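Putative lipoprotein (Bacteroides ovatus, PDB 3OQQ) is of unknown function but is probably a calcium-binding, extracellular lipoprotein rich in antiparallel beta-structure. Local coordinates at residues 152-157 / 333-338. Residues are numbered along the deposited sequence; the frame is centred on the assembly and turned at random. Where two conformers were deposited one is given.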
loop_
_atom_site.group_PDB
_atom_site.type_symbol
_atom_site.label_atom_id
_atom_site.label_comp_id
_atom_site.label_asym_id
_atom_site.label_seq_id
_atom_site.Cartn_x
_atom_site.Cartn_y
_atom_site.Cartn_z
ATOM N N PHE A 152 -7.312 -2.051 5.439
ATOM C CA PHE A 152 -7.338 -2.061 3.986
ATOM C C PHE A 152 -6.063 -2.540 3.407
ATOM O O PHE A 152 -5.003 -2.209 3.903
ATOM C CB PHE A 152 -7.695 -0.695 3.396
ATOM C CG PHE A 152 -6.760 0.463 3.649
ATOM C CD1 PHE A 152 -6.927 1.282 4.765
ATOM C CD2 PHE A 152 -5.804 0.823 2.702
ATOM C CE1 PHE A 152 -6.134 2.407 4.949
ATOM C CE2 PHE A 152 -4.996 1.942 2.899
ATOM C CZ PHE A 152 -5.188 2.740 4.013
ATOM N N GLU A 153 -6.167 -3.288 2.327
ATOM C CA GLU A 153 -5.009 -3.762 1.567
ATOM C C GLU A 153 -4.676 -2.789 0.487
ATOM O O GLU A 153 -5.564 -2.171 -0.101
ATOM C CB GLU A 153 -5.282 -5.131 0.923
ATOM C CG GLU A 153 -5.914 -6.137 1.860
ATOM C CD GLU A 153 -6.067 -7.543 1.313
ATOM O OE1 GLU A 153 -6.061 -7.702 0.070
ATOM O OE2 GLU A 153 -6.175 -8.484 2.134
ATOM N N TYR A 154 -3.412 -2.676 0.168
ATOM C CA TYR A 154 -3.055 -1.793 -0.929
ATOM C C TYR A 154 -2.115 -2.497 -1.838
ATOM O O TYR A 154 -1.400 -3.407 -1.418
ATOM C CB TYR A 154 -2.436 -0.468 -0.446
ATOM C CG TYR A 154 -1.019 -0.608 0.062
ATOM C CD1 TYR A 154 0.069 -0.493 -0.805
ATOM C CD2 TYR A 154 -0.761 -0.875 1.404
ATOM C CE1 TYR A 154 1.375 -0.591 -0.342
ATOM C CE2 TYR A 154 0.548 -0.956 1.882
ATOM C CZ TYR A 154 1.608 -0.854 0.996
ATOM O OH TYR A 154 2.902 -0.957 1.437
ATOM N N ASP A 155 -2.035 -2.001 -3.066
ATOM C CA ASP A 155 -1.115 -2.522 -4.069
ATOM C C ASP A 155 -0.677 -1.384 -4.930
ATOM O O ASP A 155 -1.510 -0.703 -5.517
ATOM C CB ASP A 155 -1.788 -3.609 -4.924
ATOM C CG ASP A 155 -0.780 -4.407 -5.719
ATOM O OD1 ASP A 155 -0.231 -3.861 -6.710
ATOM O OD2 ASP A 155 -0.527 -5.569 -5.350
ATOM N N LEU A 156 0.629 -1.189 -5.013
ATOM C CA LEU A 156 1.237 -0.143 -5.835
ATOM C C LEU A 156 2.179 -0.770 -6.857
ATOM O O LEU A 156 3.002 -1.603 -6.496
ATOM C CB LEU A 156 2.002 0.870 -4.957
ATOM C CG LEU A 156 1.182 1.973 -4.318
ATOM C CD1 LEU A 156 1.835 2.478 -3.036
ATOM C CD2 LEU A 156 0.973 3.122 -5.291
ATOM N N LYS A 157 2.039 -0.366 -8.140
ATOM C CA LYS A 157 2.860 -0.780 -9.275
ATOM C C LYS A 157 3.273 0.474 -10.029
ATOM O O LYS A 157 2.415 1.263 -10.423
ATOM C CB LYS A 157 2.118 -1.750 -10.217
ATOM C CG LYS A 157 2.324 -3.218 -9.952
ATOM C CD LYS A 157 1.465 -4.083 -10.885
ATOM C CE LYS A 157 0.143 -4.517 -10.270
ATOM N NZ LYS A 157 0.307 -5.450 -9.113
ATOM N N GLN A 333 4.517 6.865 1.134
ATOM C CA GLN A 333 3.175 6.313 1.097
ATOM C C GLN A 333 2.480 6.746 2.365
ATOM O O GLN A 333 2.499 6.037 3.362
ATOM C CB GLN A 333 3.205 4.791 0.931
ATOM C CG GLN A 333 4.166 4.296 -0.151
ATOM C CD GLN A 333 4.285 2.796 -0.133
ATOM O OE1 GLN A 333 3.865 2.121 0.814
ATOM N NE2 GLN A 333 4.863 2.238 -1.180
ATOM N N ASN A 334 1.956 7.965 2.352
ATOM C CA ASN A 334 1.360 8.538 3.540
ATOM C C ASN A 334 -0.132 8.166 3.631
ATOM O O ASN A 334 -1.006 8.953 3.284
ATOM C CB ASN A 334 1.593 10.065 3.591
ATOM C CG ASN A 334 1.083 10.693 4.862
ATOM O OD1 ASN A 334 0.617 10.009 5.761
ATOM N ND2 ASN A 334 1.150 11.992 4.971
ATOM N N PHE A 335 -0.388 6.960 4.141
ATOM C CA PHE A 335 -1.728 6.426 4.354
ATOM C C PHE A 335 -2.433 7.134 5.515
ATOM O O PHE A 335 -1.787 7.584 6.463
ATOM C CB PHE A 335 -1.659 4.909 4.637
ATOM C CG PHE A 335 -1.195 4.134 3.434
ATOM C CD1 PHE A 335 -2.015 3.988 2.323
ATOM C CD2 PHE A 335 0.063 3.553 3.407
ATOM C CE1 PHE A 335 -1.572 3.289 1.195
ATOM C CE2 PHE A 335 0.483 2.808 2.295
ATOM C CZ PHE A 335 -0.325 2.704 1.191
ATOM N N PHE A 336 -3.762 7.218 5.438
ATOM C CA PHE A 336 -4.552 7.877 6.482
ATOM C C PHE A 336 -5.992 7.425 6.431
ATOM O O PHE A 336 -6.441 6.849 5.433
ATOM C CB PHE A 336 -4.495 9.441 6.356
ATOM C CG PHE A 336 -5.090 10.069 5.106
ATOM C CD1 PHE A 336 -4.311 10.272 3.971
ATOM C CD2 PHE A 336 -6.416 10.490 5.081
ATOM C CE1 PHE A 336 -4.849 10.869 2.829
ATOM C CE2 PHE A 336 -6.954 11.094 3.941
ATOM C CZ PHE A 336 -6.174 11.261 2.814
ATOM N N ILE A 337 -6.722 7.750 7.506
ATOM C CA ILE A 337 -8.148 7.564 7.610
ATOM C C ILE A 337 -8.796 8.860 8.123
ATOM O O ILE A 337 -8.123 9.712 8.725
ATOM C CB ILE A 337 -8.580 6.346 8.461
ATOM C CG1 ILE A 337 -8.114 6.462 9.962
ATOM C CG2 ILE A 337 -8.150 5.035 7.773
ATOM C CD1 ILE A 337 -8.949 5.790 10.913
ATOM N N LYS A 338 -10.103 9.007 7.850
ATOM C CA LYS A 338 -10.922 10.062 8.426
ATOM C C LYS A 338 -12.076 9.434 9.177
ATOM O O LYS A 338 -12.562 8.351 8.825
ATOM C CB LYS A 338 -11.450 11.075 7.407
ATOM C CG LYS A 338 -10.404 11.942 6.762
ATOM C CD LYS A 338 -11.056 13.256 6.354
ATOM C CE LYS A 338 -10.844 13.560 4.917
ATOM N NZ LYS A 338 -11.407 14.895 4.574
#
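Phe152, Tyr154 and Phe335 form an aromatic cluster between two facing beta-sheets, as in a beta-sandwich core. Strand 150-161 lies in one sheet, between strands 122-131 and 173-184. Strand 333-339 lies in the other, between 190-198 and 343-346. The two segments run roughly antiparallel, with axes 10.8 Å apart, so the contact is made almost wholly by side chains.

Phe335 pushes its CZ over the centre of one face of the Tyr154 ring, 3.6 Å from Tyr154 CG. The two ring planes are inclined at 40°. Tyr154 has CG between its backbone N and carbonyl carbon (chi1 74°), which carries the ring across toward Phe335. Phe335 CD1 meets the Phe152 ring at its edge, 3.7 Å from CE2 of Phe152. Ile337 CG2 touches Phe152 CE1 more loosely, at 4.4 Å. Leu180 and Leu193 also pack on Phe152, and Val195 on Phe335.

Polar groups lie at the Gln333 end. Tyr154 and Gln333 are both buried, and their polar ends find partners. Tyr154 OH hydrogen-bonds to Asn125 OD1, which also accepts from Gln333 NE2. Leu326 O takes a second bond from NE2, and Lys387 NZ binds Gln333 OE1. These bonds fix the rotation of the amide. With alanine replacing Tyr154, the gap left beside Phe335 CZ would probably go unfilled and Asn125 OD1 would lose one of its partners.

Gln333 OE1 comes within 3.3 Å of Tyr154 OH, a contact not counted as a hydrogen bond, with the amide plane 80° from the ring. Leu156 approaches Gln333 from the opposite direction, with its CD1 3.6 Å from Gln333 NE2.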